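Local coordinates for protein PfkB family carbohydrate kinase (Listeria grayi DSM 20601, PDB 4GM6) that probably transfers a phosphate group from a nucleotide to a sugar or related carbohydrate, at residues 64-69 with 295-300; 76-81 with 103-108; 110-115 with 125-130; 187-192 with 215-220; 260-265 with 283-288. One frame throughout, in Å; residues are numbered along the deposited sequence.

In the fold
The chain has the alpha/beta fold of PfkB kinases, a large central sheet joined to a small four-stranded sheet. Contacts 2, 4 and 5 all reach the large sheet: contact 2 at one edge, contact 4 near its middle and contact 5 toward the other edge, where the chain leaves strand 273-282; contacts 2 and 5 are centred about 34 Å apart. Contact 3 is a hairpin of the small sheet and meets contact 2 through a salt bridge, R108 NH2 to D128 OD2 at 3.3 Å; both reach the second subunit. Y127 of contact 3 also packs on R192 of contact 4. Contact 1 pairs two helices about 17 Å from contact 4, centre to centre, beside the probable active-site GGGD segment.

Contact 1 (64-69 with 295-300); sequences VNLSKL and YTAAVL
With CG beside its backbone N and anti to the carbonyl carbon (chi1 -83°), L66 turns its branched end toward helix 291-304; CD1 is anti to CA (chi2 172°), and the other methyl, CD2, rests 3.4 Å from A297 O. The same branch touches L300 CB one turn further on, at 4.2 Å. A297 is the small residue at the meeting point: its CB lies 3.4 Å from N65 CB and 4.2 Å from L66 CG, and it enters between these two neighbours of helix 58-68. L69, just past the end of that helix, brings CD1 to 4.3 Å from A297 O. The small A297 side chain is consistent with the 8.7 Å approach of the segment axes, which cross at -44°.

The amide of N65 looks beyond this apolar patch. OD1 accepts from N331 N, and ND2 makes a weak bond to D293 O at the start of the partner helix, in the GGGD sequence that corresponds to the glycine-rich signature of PfkB kinases. The two helices therefore meet through carbon-rich surfaces, to which the N65 amide adds a weak polar link to the backbone of the probable active-site turn, while its OD1 is held by N331 N.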
# COMPACT_ATOMS: atom_id res chain seq x y z
N VAL C 64 -7.47 27.04 8.02
CA VAL C 64 -7.33 25.83 8.82
C VAL C 64 -6.27 26.01 9.91
O VAL C 64 -6.49 25.66 11.06
CB VAL C 64 -7.00 24.59 7.94
CG1 VAL C 64 -6.50 23.42 8.78
CG2 VAL C 64 -8.22 24.19 7.12
N ASN C 65 -5.11 26.55 9.55
CA ASN C 65 -4.03 26.70 10.51
C ASN C 65 -4.40 27.67 11.64
O ASN C 65 -4.05 27.43 12.80
CB ASN C 65 -2.72 27.12 9.83
CG ASN C 65 -2.25 26.11 8.80
OD1 ASN C 65 -2.59 24.93 8.87
ND2 ASN C 65 -1.46 26.58 7.84
N LEU C 66 -5.12 28.75 11.31
CA LEU C 66 -5.58 29.68 12.35
C LEU C 66 -6.51 28.95 13.31
O LEU C 66 -6.40 29.10 14.53
CB LEU C 66 -6.31 30.91 11.76
CG LEU C 66 -5.35 32.01 11.28
CD1 LEU C 66 -6.07 33.12 10.53
CD2 LEU C 66 -4.56 32.58 12.45
N SER C 67 -7.41 28.16 12.75
CA SER C 67 -8.37 27.42 13.54
C SER C 67 -7.67 26.41 14.46
O SER C 67 -8.14 26.12 15.56
CB SER C 67 -9.35 26.69 12.63
OG SER C 67 -10.24 25.88 13.38
N LYS C 68 -6.54 25.88 13.99
CA LYS C 68 -5.75 24.97 14.81
C LYS C 68 -5.28 25.70 16.06
O LYS C 68 -5.08 25.09 17.11
CB LYS C 68 -4.53 24.47 14.03
CG LYS C 68 -4.82 23.32 13.08
CD LYS C 68 -5.17 22.04 13.82
CE LYS C 68 -5.50 20.91 12.84
NZ LYS C 68 -6.94 20.86 12.44
N LEU C 69 -5.11 27.01 15.93
CA LEU C 69 -4.58 27.82 17.02
C LEU C 69 -5.68 28.52 17.84
O LEU C 69 -5.39 29.42 18.63
CB LEU C 69 -3.61 28.86 16.47
CG LEU C 69 -2.37 28.26 15.81
CD1 LEU C 69 -1.60 29.33 15.04
CD2 LEU C 69 -1.48 27.62 16.85
N TYR C 295 3.45 29.64 8.12
CA TYR C 295 4.11 30.84 8.60
C TYR C 295 3.10 31.97 8.67
O TYR C 295 2.97 32.65 9.69
CB TYR C 295 5.26 31.24 7.67
CG TYR C 295 6.10 32.39 8.21
CD1 TYR C 295 6.96 32.21 9.28
CD2 TYR C 295 6.04 33.66 7.62
CE1 TYR C 295 7.73 33.26 9.78
CE2 TYR C 295 6.81 34.72 8.11
CZ TYR C 295 7.66 34.51 9.19
OH TYR C 295 8.45 35.55 9.67
N THR C 296 2.36 32.17 7.59
CA THR C 296 1.39 33.28 7.55
C THR C 296 0.40 33.17 8.70
O THR C 296 0.12 34.15 9.39
CB THR C 296 0.63 33.34 6.20
OG1 THR C 296 1.54 33.73 5.17
CG2 THR C 296 -0.53 34.38 6.27
N ALA C 297 -0.14 31.97 8.91
CA ALA C 297 -1.14 31.78 9.96
C ALA C 297 -0.52 32.00 11.34
O ALA C 297 -1.16 32.56 12.24
CB ALA C 297 -1.76 30.40 9.88
N ALA C 298 0.72 31.57 11.50
CA ALA C 298 1.38 31.71 12.81
C ALA C 298 1.63 33.18 13.11
O ALA C 298 1.46 33.63 14.25
CB ALA C 298 2.67 30.92 12.85
N VAL C 299 2.04 33.94 12.10
CA VAL C 299 2.33 35.35 12.30
C VAL C 299 1.04 36.05 12.70
O VAL C 299 1.04 36.83 13.65
CB VAL C 299 2.91 36.03 11.05
CG1 VAL C 299 2.86 37.55 11.21
CG2 VAL C 299 4.33 35.55 10.80
N LEU C 300 -0.03 35.77 11.97
CA LEU C 300 -1.33 36.39 12.27
C LEU C 300 -1.74 36.03 13.70
O LEU C 300 -2.20 36.87 14.44
CB LEU C 300 -2.41 35.99 11.23
CG LEU C 300 -2.31 36.60 9.82
CD1 LEU C 300 -3.30 35.98 8.82
CD2 LEU C 300 -2.48 38.12 9.82

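Contact 2 (76-81 with 103-108); sequences ATVVPA and VEAGDR
Three backbone hydrogen bonds join the strands, the mark of a parallel pair: V103 bonds T77 and V79, and V79 bonds A105. V103 N donates to T77 O at 2.8 Å and V103 O accepts from V79 N at 2.9 Å, so V103 spans V78. One step on, A105 N meets V79 O at 2.9 Å, but from 37° above the carbonyl plane, as the chain leaves the sheet. V78 and V103 lie on the same face, where V78 CG1 also approaches A105 CB at 4.3 Å.

Beyond the strands, side-chain packing and water take over. The P80 ring lies along the backbone of R108, its CG 3.6 Å from R108 C, and A81 CB sits 3.7 Å from E104 OE1. Two waters bridge the gap: one donates to P80 O and to E104 OE2, the latter at 2.8 Å, and the other takes A81 N-H and donates to G106 O at 2.6 Å.

Further out, S133 OG lies within bonding reach of both A105 O and R108 O, which must share its one proton. R108 bonds through NH1 to D128 O of its own chain and through NE to D128 OD1 of the second subunit. R108 of that subunit comes close to this one, a like-charged pair probably eased by the D128 carboxylates. This end of the beta-alpha-beta unit is thus secured by main-chain bonds within the sheet, by water at its outer side and by a salt bridge at the subunit interface.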
# COMPACT_ATOMS: atom_id res chain seq x y z
N ALA C 76 -14.95 32.71 2.36
CA ALA C 76 -15.77 32.95 1.18
C ALA C 76 -15.14 32.16 0.02
O ALA C 76 -14.03 32.47 -0.42
CB ALA C 76 -15.83 34.43 0.87
N THR C 77 -15.83 31.12 -0.45
CA THR C 77 -15.30 30.33 -1.55
C THR C 77 -16.41 29.67 -2.39
O THR C 77 -17.59 29.76 -2.05
CB THR C 77 -14.32 29.25 -1.04
OG1 THR C 77 -13.41 28.91 -2.09
CG2 THR C 77 -15.08 28.01 -0.58
N VAL C 78 -16.02 29.04 -3.50
CA VAL C 78 -16.99 28.40 -4.39
C VAL C 78 -16.54 26.99 -4.76
O VAL C 78 -15.38 26.78 -5.13
CB VAL C 78 -17.15 29.18 -5.71
CG1 VAL C 78 -18.15 28.47 -6.61
CG2 VAL C 78 -17.58 30.62 -5.43
N VAL C 79 -17.47 26.04 -4.67
CA VAL C 79 -17.21 24.66 -5.07
C VAL C 79 -18.39 24.09 -5.87
O VAL C 79 -19.51 24.50 -5.69
CB VAL C 79 -16.98 23.74 -3.85
CG1 VAL C 79 -15.86 24.29 -2.99
CG2 VAL C 79 -18.27 23.58 -3.06
N PRO C 80 -18.12 23.09 -6.74
CA PRO C 80 -19.23 22.49 -7.47
C PRO C 80 -20.07 21.61 -6.56
O PRO C 80 -19.54 21.01 -5.63
CB PRO C 80 -18.53 21.64 -8.52
CG PRO C 80 -17.26 21.21 -7.84
CD PRO C 80 -16.84 22.44 -7.05
N ALA C 81 -21.37 21.55 -6.82
CA ALA C 81 -22.29 20.71 -6.06
C ALA C 81 -22.12 19.27 -6.50
O ALA C 81 -23.06 18.63 -6.96
CB ALA C 81 -23.73 21.17 -6.28
N VAL C 103 -20.08 28.74 -1.41
CA VAL C 103 -21.16 28.79 -2.40
C VAL C 103 -21.01 27.65 -3.40
O VAL C 103 -19.90 27.39 -3.88
CB VAL C 103 -21.18 30.13 -3.15
CG1 VAL C 103 -22.19 30.08 -4.28
CG2 VAL C 103 -21.49 31.29 -2.21
N GLU C 104 -22.11 26.95 -3.68
CA GLU C 104 -22.08 25.83 -4.63
C GLU C 104 -22.46 26.31 -6.03
O GLU C 104 -23.52 26.86 -6.22
CB GLU C 104 -23.07 24.74 -4.20
CG GLU C 104 -22.88 24.20 -2.79
CD GLU C 104 -23.41 22.78 -2.64
OE1 GLU C 104 -24.58 22.54 -2.97
OE2 GLU C 104 -22.65 21.90 -2.19
N ALA C 105 -21.58 26.10 -7.00
CA ALA C 105 -21.90 26.48 -8.38
C ALA C 105 -20.85 25.97 -9.35
O ALA C 105 -19.77 25.53 -8.94
CB ALA C 105 -22.04 28.00 -8.49
N GLY C 106 -21.17 26.02 -10.65
CA GLY C 106 -20.24 25.57 -11.68
C GLY C 106 -20.08 24.06 -11.77
O GLY C 106 -20.91 23.31 -11.25
N ASP C 107 -18.99 23.61 -12.41
CA ASP C 107 -18.87 22.25 -12.93
C ASP C 107 -17.73 21.41 -12.38
O ASP C 107 -17.70 20.19 -12.59
CB ASP C 107 -18.67 22.29 -14.44
CG ASP C 107 -19.91 22.75 -15.18
OD1 ASP C 107 -21.03 22.35 -14.80
OD2 ASP C 107 -19.74 23.51 -16.16
N ARG C 108 -16.75 22.05 -11.76
CA ARG C 108 -15.57 21.28 -11.37
C ARG C 108 -14.75 21.93 -10.27
O ARG C 108 -14.71 23.15 -10.15
CB ARG C 108 -14.67 21.01 -12.59
CG ARG C 108 -13.80 22.18 -13.03
CD ARG C 108 -13.02 21.87 -14.30
NE ARG C 108 -12.00 20.86 -14.03
CZ ARG C 108 -10.80 21.12 -13.54
NH1 ARG C 108 -10.44 22.38 -13.29
NH2 ARG C 108 -9.94 20.12 -13.32
O HOH W 1 -20.42 20.36 -2.94
O HOH W 2 -22.32 23.36 -9.03

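Contact 3 (110-115 with 125-130)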
# COMPACT_ATOMS: atom_id res chain seq x y z
N GLY C 110 -11.03 22.70 -9.01
CA GLY C 110 -9.68 22.83 -9.55
C GLY C 110 -8.74 21.82 -8.91
O GLY C 110 -8.90 21.45 -7.74
N THR C 111 -7.75 21.36 -9.67
CA THR C 111 -6.82 20.38 -9.15
C THR C 111 -5.43 20.78 -9.57
O THR C 111 -5.26 21.69 -10.38
CB THR C 111 -7.11 18.95 -9.70
OG1 THR C 111 -6.94 18.92 -11.12
CG2 THR C 111 -8.53 18.51 -9.35
N TYR C 112 -4.43 20.11 -9.00
CA TYR C 112 -3.09 20.16 -9.55
C TYR C 112 -2.36 18.89 -9.18
O TYR C 112 -2.71 18.23 -8.21
CB TYR C 112 -2.32 21.43 -9.15
CG TYR C 112 -1.85 21.53 -7.72
CD1 TYR C 112 -0.54 21.21 -7.37
CD2 TYR C 112 -2.70 21.98 -6.72
CE1 TYR C 112 -0.10 21.33 -6.06
CE2 TYR C 112 -2.27 22.10 -5.41
CZ TYR C 112 -0.97 21.78 -5.09
OH TYR C 112 -0.55 21.91 -3.79
N TYR C 113 -1.38 18.53 -10.00
CA TYR C 113 -0.65 17.30 -9.84
C TYR C 113 0.72 17.69 -9.34
O TYR C 113 1.31 18.64 -9.82
CB TYR C 113 -0.53 16.61 -11.20
CG TYR C 113 -1.86 16.17 -11.76
CD1 TYR C 113 -2.31 14.87 -11.56
CD2 TYR C 113 -2.66 17.05 -12.49
CE1 TYR C 113 -3.53 14.46 -12.07
CE2 TYR C 113 -3.89 16.65 -12.99
CZ TYR C 113 -4.31 15.34 -12.78
OH TYR C 113 -5.51 14.90 -13.28
N LEU C 114 1.21 16.97 -8.33
CA LEU C 114 2.52 17.27 -7.80
C LEU C 114 3.42 16.03 -7.85
O LEU C 114 3.11 15.00 -7.26
CB LEU C 114 2.40 17.78 -6.36
CG LEU C 114 3.68 18.47 -5.85
CD1 LEU C 114 3.39 19.42 -4.70
CD2 LEU C 114 4.69 17.43 -5.43
N GLU C 115 4.53 16.14 -8.58
CA GLU C 115 5.50 15.07 -8.67
C GLU C 115 6.54 15.34 -7.62
O GLU C 115 7.14 16.43 -7.55
CB GLU C 115 6.16 15.06 -10.04
CG GLU C 115 6.99 13.84 -10.35
CD GLU C 115 7.66 13.98 -11.70
OE1 GLU C 115 8.53 14.88 -11.82
OE2 GLU C 115 7.30 13.24 -12.65
N VAL C 125 5.20 20.60 -10.67
CA VAL C 125 3.75 20.76 -10.60
C VAL C 125 3.11 20.91 -11.98
O VAL C 125 3.72 21.45 -12.91
CB VAL C 125 3.36 21.97 -9.72
CG1 VAL C 125 1.90 22.33 -9.90
CG2 VAL C 125 3.64 21.67 -8.25
N VAL C 126 1.88 20.41 -12.12
CA VAL C 126 1.08 20.63 -13.32
C VAL C 126 -0.29 21.08 -12.85
O VAL C 126 -1.01 20.33 -12.21
CB VAL C 126 0.91 19.35 -14.16
CG1 VAL C 126 0.17 19.67 -15.46
CG2 VAL C 126 2.26 18.74 -14.48
N TYR C 127 -0.66 22.32 -13.16
CA TYR C 127 -1.96 22.80 -12.73
C TYR C 127 -3.10 22.29 -13.62
O TYR C 127 -2.95 22.15 -14.85
CB TYR C 127 -1.96 24.34 -12.59
CG TYR C 127 -1.45 24.76 -11.21
CD1 TYR C 127 -0.13 25.14 -11.02
CD2 TYR C 127 -2.29 24.73 -10.10
CE1 TYR C 127 0.34 25.49 -9.76
CE2 TYR C 127 -1.83 25.08 -8.84
CZ TYR C 127 -0.52 25.46 -8.67
OH TYR C 127 -0.06 25.79 -7.40
N ASP C 128 -4.23 22.01 -13.00
CA ASP C 128 -5.45 21.72 -13.74
C ASP C 128 -6.60 22.46 -13.06
O ASP C 128 -7.62 21.86 -12.68
CB ASP C 128 -5.72 20.21 -13.77
CG ASP C 128 -6.86 19.85 -14.73
OD1 ASP C 128 -7.33 20.74 -15.49
OD2 ASP C 128 -7.29 18.68 -14.74
N ARG C 129 -6.43 23.77 -12.94
CA ARG C 129 -7.28 24.61 -12.11
C ARG C 129 -8.14 25.57 -12.94
O ARG C 129 -9.12 26.11 -12.45
CB ARG C 129 -6.44 25.41 -11.10
CG ARG C 129 -5.67 26.58 -11.71
CD ARG C 129 -4.89 27.37 -10.66
NE ARG C 129 -5.76 27.87 -9.60
CZ ARG C 129 -5.34 28.19 -8.37
NH1 ARG C 129 -6.20 28.64 -7.47
NH2 ARG C 129 -4.06 28.06 -8.05
N GLN C 130 -7.79 25.76 -14.21
CA GLN C 130 -8.63 26.59 -15.06
C GLN C 130 -10.04 26.01 -15.16
O GLN C 130 -10.24 24.79 -15.04
CB GLN C 130 -8.05 26.73 -16.46
CG GLN C 130 -6.87 27.67 -16.57
CD GLN C 130 -6.31 27.71 -17.98
OE1 GLN C 130 -7.04 27.94 -18.94
NE2 GLN C 130 -5.00 27.48 -18.11
O HOH W 3 -7.28 16.79 -12.78
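Y112 and Y127 stand side by side on one face of the beta hairpin formed by strands 111-115 and 124-128, at one end of the small sheet. Main-chain bonding sets the antiparallel register. In the hydrogen-bonded pair Y113 and V126, Y113 N donates to V126 O at 2.9 Å and V126 N returns the bond to Y113 O. T111 and D128 form a second such pair, distorted at the strand end, since T111 N meets D128 O from 62° out of its carbonyl plane.

Most of the apolar contact lies on the face of Y112 and Y127. A chi1 of 72° swings the Y112 ring beside Y127, with Y112 CG 3.7 Å from Y127 CE2; Y112 CB, placed by the backbone, is 3.4 Å from Y127 CD2. The two rings are inclined by 31°, with centroids 5.0 Å apart. V125 CG1 closes on Y112 CD1 at 3.7 Å, and L114 packs on the other methyl of V125.

Polar groups collect on the opposite face, where D128 OD1 is occupied by R108 of the second subunit, while OD2 also meets R108 of its own chain, and T111 and Y113 pack against that second subunit. There, one water lies 2.7 Å from T111 OG1, 2.6 Å from Y113 OH and 2.7 Å from D128 OD2, to which it donates.

Contact 4 (187-192 with 215-220)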
# COMPACT_ATOMS: atom_id res chain seq x y z
N PHE C 187 -2.56 40.72 3.56
CA PHE C 187 -2.37 40.38 2.15
C PHE C 187 -1.09 39.58 1.95
O PHE C 187 -0.03 39.91 2.49
CB PHE C 187 -2.36 41.65 1.29
CG PHE C 187 -2.38 41.38 -0.19
CD1 PHE C 187 -3.51 40.76 -0.76
CD2 PHE C 187 -1.29 41.71 -1.01
CE1 PHE C 187 -3.54 40.51 -2.12
CE2 PHE C 187 -1.32 41.47 -2.37
CZ PHE C 187 -2.43 40.87 -2.93
N ASP C 188 -1.22 38.50 1.18
CA ASP C 188 -0.10 37.64 0.86
C ASP C 188 0.19 37.81 -0.64
O ASP C 188 -0.60 37.35 -1.47
CB ASP C 188 -0.53 36.20 1.19
CG ASP C 188 0.52 35.17 0.81
OD1 ASP C 188 1.64 35.57 0.44
OD2 ASP C 188 0.20 33.96 0.90
N MET C 189 1.29 38.48 -0.99
CA MET C 189 1.63 38.72 -2.40
C MET C 189 1.46 37.44 -3.24
O MET C 189 0.75 37.43 -4.23
CB MET C 189 3.07 39.20 -2.54
CG MET C 189 3.40 40.46 -1.75
SD MET C 189 2.81 41.95 -2.57
CE MET C 189 4.02 42.16 -3.89
N ASN C 190 2.16 36.39 -2.83
CA ASN C 190 1.98 35.07 -3.43
C ASN C 190 1.85 35.16 -4.94
O ASN C 190 0.85 34.72 -5.53
CB ASN C 190 0.75 34.38 -2.82
CG ASN C 190 1.04 32.95 -2.41
OD1 ASN C 190 1.73 32.22 -3.12
ND2 ASN C 190 0.52 32.55 -1.25
N TYR C 191 2.86 35.75 -5.58
CA TYR C 191 2.86 35.88 -7.02
C TYR C 191 3.13 34.53 -7.65
O TYR C 191 3.98 33.78 -7.19
CB TYR C 191 3.93 36.88 -7.47
CG TYR C 191 4.14 36.86 -8.97
CD1 TYR C 191 3.19 37.40 -9.83
CD2 TYR C 191 5.27 36.26 -9.52
CE1 TYR C 191 3.37 37.37 -11.20
CE2 TYR C 191 5.45 36.22 -10.89
CZ TYR C 191 4.50 36.78 -11.73
OH TYR C 191 4.67 36.75 -13.10
N ARG C 192 2.38 34.19 -8.70
CA ARG C 192 2.56 32.90 -9.36
C ARG C 192 2.82 33.11 -10.85
O ARG C 192 1.97 33.63 -11.57
CB ARG C 192 1.34 32.00 -9.13
CG ARG C 192 1.16 31.57 -7.68
CD ARG C 192 2.33 30.74 -7.20
NE ARG C 192 2.25 30.43 -5.77
CZ ARG C 192 1.52 29.44 -5.25
NH1 ARG C 192 0.78 28.66 -6.04
NH2 ARG C 192 1.52 29.23 -3.94
N CYS C 215 1.52 42.82 5.31
CA CYS C 215 1.88 42.30 3.99
C CYS C 215 2.92 41.19 4.05
O CYS C 215 4.00 41.38 4.61
CB CYS C 215 2.41 43.44 3.10
SG CYS C 215 2.69 42.96 1.37
N SER C 216 2.61 40.04 3.46
CA SER C 216 3.63 39.03 3.26
C SER C 216 4.39 39.30 1.96
O SER C 216 3.88 39.03 0.87
CB SER C 216 3.05 37.63 3.26
OG SER C 216 4.11 36.70 3.15
N ALA C 217 5.59 39.85 2.08
CA ALA C 217 6.37 40.20 0.90
C ALA C 217 7.86 39.99 1.16
O ALA C 217 8.37 40.34 2.23
CB ALA C 217 6.10 41.64 0.47
N GLY C 218 8.53 39.38 0.18
CA GLY C 218 9.97 39.17 0.25
C GLY C 218 10.71 40.15 -0.64
O GLY C 218 10.11 41.04 -1.24
N GLN C 219 12.03 39.99 -0.74
CA GLN C 219 12.81 40.90 -1.56
C GLN C 219 12.49 40.76 -3.05
O GLN C 219 12.60 41.72 -3.80
CB GLN C 219 14.31 40.73 -1.33
CG GLN C 219 15.12 41.91 -1.84
CD GLN C 219 16.58 41.58 -2.08
OE1 GLN C 219 17.42 42.48 -2.21
NE2 GLN C 219 16.89 40.29 -2.15
N MET C 220 12.10 39.56 -3.47
CA MET C 220 11.70 39.35 -4.86
C MET C 220 10.53 40.26 -5.18
O MET C 220 10.51 40.96 -6.20
CB MET C 220 11.30 37.89 -5.11
CG MET C 220 12.15 36.87 -4.37
SD MET C 220 11.79 36.79 -2.60
CE MET C 220 10.46 35.57 -2.56
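F187 O receives the N-H of S216 in a nearly straight bond of 2.8 Å (168° at the hydrogen), and C215 CA adds a C-H contact to the same oxygen at 3.4 Å. The next rung runs the other way: M189 N donates to S216 O at 3.2 Å, within that carbonyl's plane. This is the parallel pairing of strands 184-188 and 214-216, the two strands of a beta-alpha-beta unit, at their C-terminal ends.

M189 folds back on itself at chi2 (-79°) and again at chi3, which keeps the side chain against the partner strand instead of stretching outward. Its CG comes to 3.0 Å from S216 O and touches A217 CB at 3.7 Å, while SD stands 4.1 Å from C215 SG. On the other face D188 OD1 comes within 3.8 Å of S216 CB. D188 OD2 is met by N190 ND2 in a short, bent bond (2.6 Å, 133° at the hydrogen), from above the carboxylate plane; N190 thus links D188 to R192 within its own segment, weakly on the R192 side. S216 OG is bonded to Y250 O of the adjoining strand. Across the strands, therefore, two backbone bonds set the pairing, and M189 backs them with apolar contact to C215 and A217.

Contact 5 (260-265 with 283-288)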
# COMPACT_ATOMS: atom_id res chain seq x y z
N SER C 260 15.80 18.46 -0.75
CA SER C 260 15.71 17.78 0.55
C SER C 260 16.39 18.57 1.68
O SER C 260 16.45 18.11 2.81
CB SER C 260 16.35 16.37 0.48
OG SER C 260 15.61 15.51 -0.35
N HIS C 261 16.90 19.75 1.38
CA HIS C 261 17.67 20.48 2.37
C HIS C 261 17.51 21.98 2.17
O HIS C 261 18.06 22.55 1.23
CB HIS C 261 19.14 20.06 2.29
CG HIS C 261 19.99 20.63 3.37
ND1 HIS C 261 21.34 20.37 3.46
CD2 HIS C 261 19.70 21.43 4.42
CE1 HIS C 261 21.84 20.99 4.52
NE2 HIS C 261 20.86 21.63 5.13
N HIS C 262 16.73 22.60 3.05
CA HIS C 262 16.48 24.04 3.04
C HIS C 262 16.93 24.64 4.37
O HIS C 262 16.87 23.97 5.41
CB HIS C 262 14.99 24.33 2.90
CG HIS C 262 14.40 24.02 1.55
ND1 HIS C 262 13.12 24.39 1.21
CD2 HIS C 262 14.93 23.41 0.47
CE1 HIS C 262 12.86 23.97 -0.02
NE2 HIS C 262 13.95 23.38 -0.50
N LEU C 263 17.34 25.90 4.34
CA LEU C 263 17.47 26.71 5.54
C LEU C 263 16.28 27.66 5.56
O LEU C 263 15.86 28.16 4.51
CB LEU C 263 18.78 27.51 5.52
CG LEU C 263 20.08 26.75 5.22
CD1 LEU C 263 21.29 27.70 5.28
CD2 LEU C 263 20.26 25.58 6.18
N LEU C 264 15.70 27.88 6.73
CA LEU C 264 14.51 28.71 6.83
C LEU C 264 14.64 29.62 8.03
O LEU C 264 14.96 29.16 9.12
CB LEU C 264 13.27 27.84 7.01
CG LEU C 264 11.95 28.57 6.76
CD1 LEU C 264 11.72 28.72 5.26
CD2 LEU C 264 10.81 27.81 7.40
N GLN C 265 14.37 30.90 7.81
CA GLN C 265 14.52 31.91 8.83
C GLN C 265 13.38 32.89 8.62
O GLN C 265 13.14 33.34 7.50
CB GLN C 265 15.87 32.61 8.69
CG GLN C 265 16.09 33.77 9.66
CD GLN C 265 17.51 34.30 9.63
OE1 GLN C 265 18.04 34.61 8.56
NE2 GLN C 265 18.12 34.42 10.80
N TYR C 283 16.10 19.05 7.01
CA TYR C 283 16.49 17.95 6.14
C TYR C 283 16.24 16.62 6.84
O TYR C 283 16.56 16.47 8.01
CB TYR C 283 17.97 18.07 5.76
CG TYR C 283 18.53 16.78 5.21
CD1 TYR C 283 19.13 15.85 6.05
CD2 TYR C 283 18.43 16.47 3.85
CE1 TYR C 283 19.64 14.66 5.56
CE2 TYR C 283 18.94 15.29 3.35
CZ TYR C 283 19.53 14.38 4.21
OH TYR C 283 20.03 13.20 3.74
N PRO C 284 15.63 15.65 6.13
CA PRO C 284 15.13 15.82 4.75
C PRO C 284 13.86 16.65 4.79
O PRO C 284 13.45 17.11 5.86
CB PRO C 284 14.82 14.38 4.31
CG PRO C 284 14.44 13.69 5.59
CD PRO C 284 15.30 14.32 6.67
N ILE C 285 13.25 16.88 3.63
CA ILE C 285 11.98 17.59 3.59
C ILE C 285 10.86 16.62 3.24
O ILE C 285 10.92 15.97 2.20
CB ILE C 285 12.02 18.75 2.58
CG1 ILE C 285 13.02 19.79 3.09
CG2 ILE C 285 10.63 19.36 2.42
CD1 ILE C 285 13.28 20.96 2.16
N VAL C 286 9.85 16.51 4.11
CA VAL C 286 8.72 15.62 3.82
C VAL C 286 7.78 16.25 2.79
O VAL C 286 7.49 15.65 1.76
CB VAL C 286 7.94 15.23 5.10
CG1 VAL C 286 6.67 14.47 4.75
CG2 VAL C 286 8.81 14.35 6.00
N ASP C 287 7.31 17.47 3.07
CA ASP C 287 6.39 18.13 2.17
C ASP C 287 6.40 19.63 2.48
O ASP C 287 5.79 20.07 3.45
CB ASP C 287 4.97 17.60 2.39
CG ASP C 287 4.00 18.05 1.30
OD1 ASP C 287 4.36 18.98 0.55
OD2 ASP C 287 2.89 17.47 1.18
N ARG C 288 7.11 20.41 1.67
CA ARG C 288 7.19 21.86 1.88
C ARG C 288 5.89 22.59 1.56
O ARG C 288 5.76 23.78 1.89
CB ARG C 288 8.30 22.48 1.03
CG ARG C 288 7.96 22.52 -0.46
CD ARG C 288 9.02 23.26 -1.26
NE ARG C 288 8.83 24.72 -1.19
CZ ARG C 288 9.63 25.61 -1.79
NH1 ARG C 288 10.67 25.19 -2.49
NH2 ARG C 288 9.38 26.91 -1.67
O HOH W 4 13.41 14.89 1.08
O HOH W 5 11.98 22.54 -3.09
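I285 and H262 meet almost at right angles, the isoleucine pressing the end of its chain onto the imidazole. I285 CD1 sits 3.4 Å from the ring centroid and only 12° off the ring normal, a CH-pi contact over the middle of the face. An extended chi2 of 175° carries CD1 far enough to get there. R288 approaches the same ring from its edge: NH1 is 3.5 Å from H262 CE1, and the guanidinium stands nearly perpendicular to the imidazole, with 86° between the planes. A water in both planes links them, accepting from R288 NH1 at 3.0 Å and more weakly from H262 NE2. ND1 of H262 is held by R254 NH1 and NE2 has this weak water partner, which probably helps hold the ring's orientation.

At the other end, S260 faces the turn of Y283 and P284, which are joined by a cis peptide. S260 O receives C-H contacts from the CA atoms of both, that of P284 at 3.3 Å. A water held by S260 OG at 2.7 Å donates to I285 O at 2.9 Å, and OG is also bonded to A119 N. The Y283 ring has two conformers, so its oblique approach to H261 is doubtful in detail; H261 ND1 itself bonds Y283 OH of the fourth subunit.

Strand 261-270 runs between strands 248-256 and 273-282, and segment 283-288 leaves strand 273-282, folds across the start of strand 261-270 and leads into helix 291-304, with D287 salt-bridged on the way to R36 of strand 34-38.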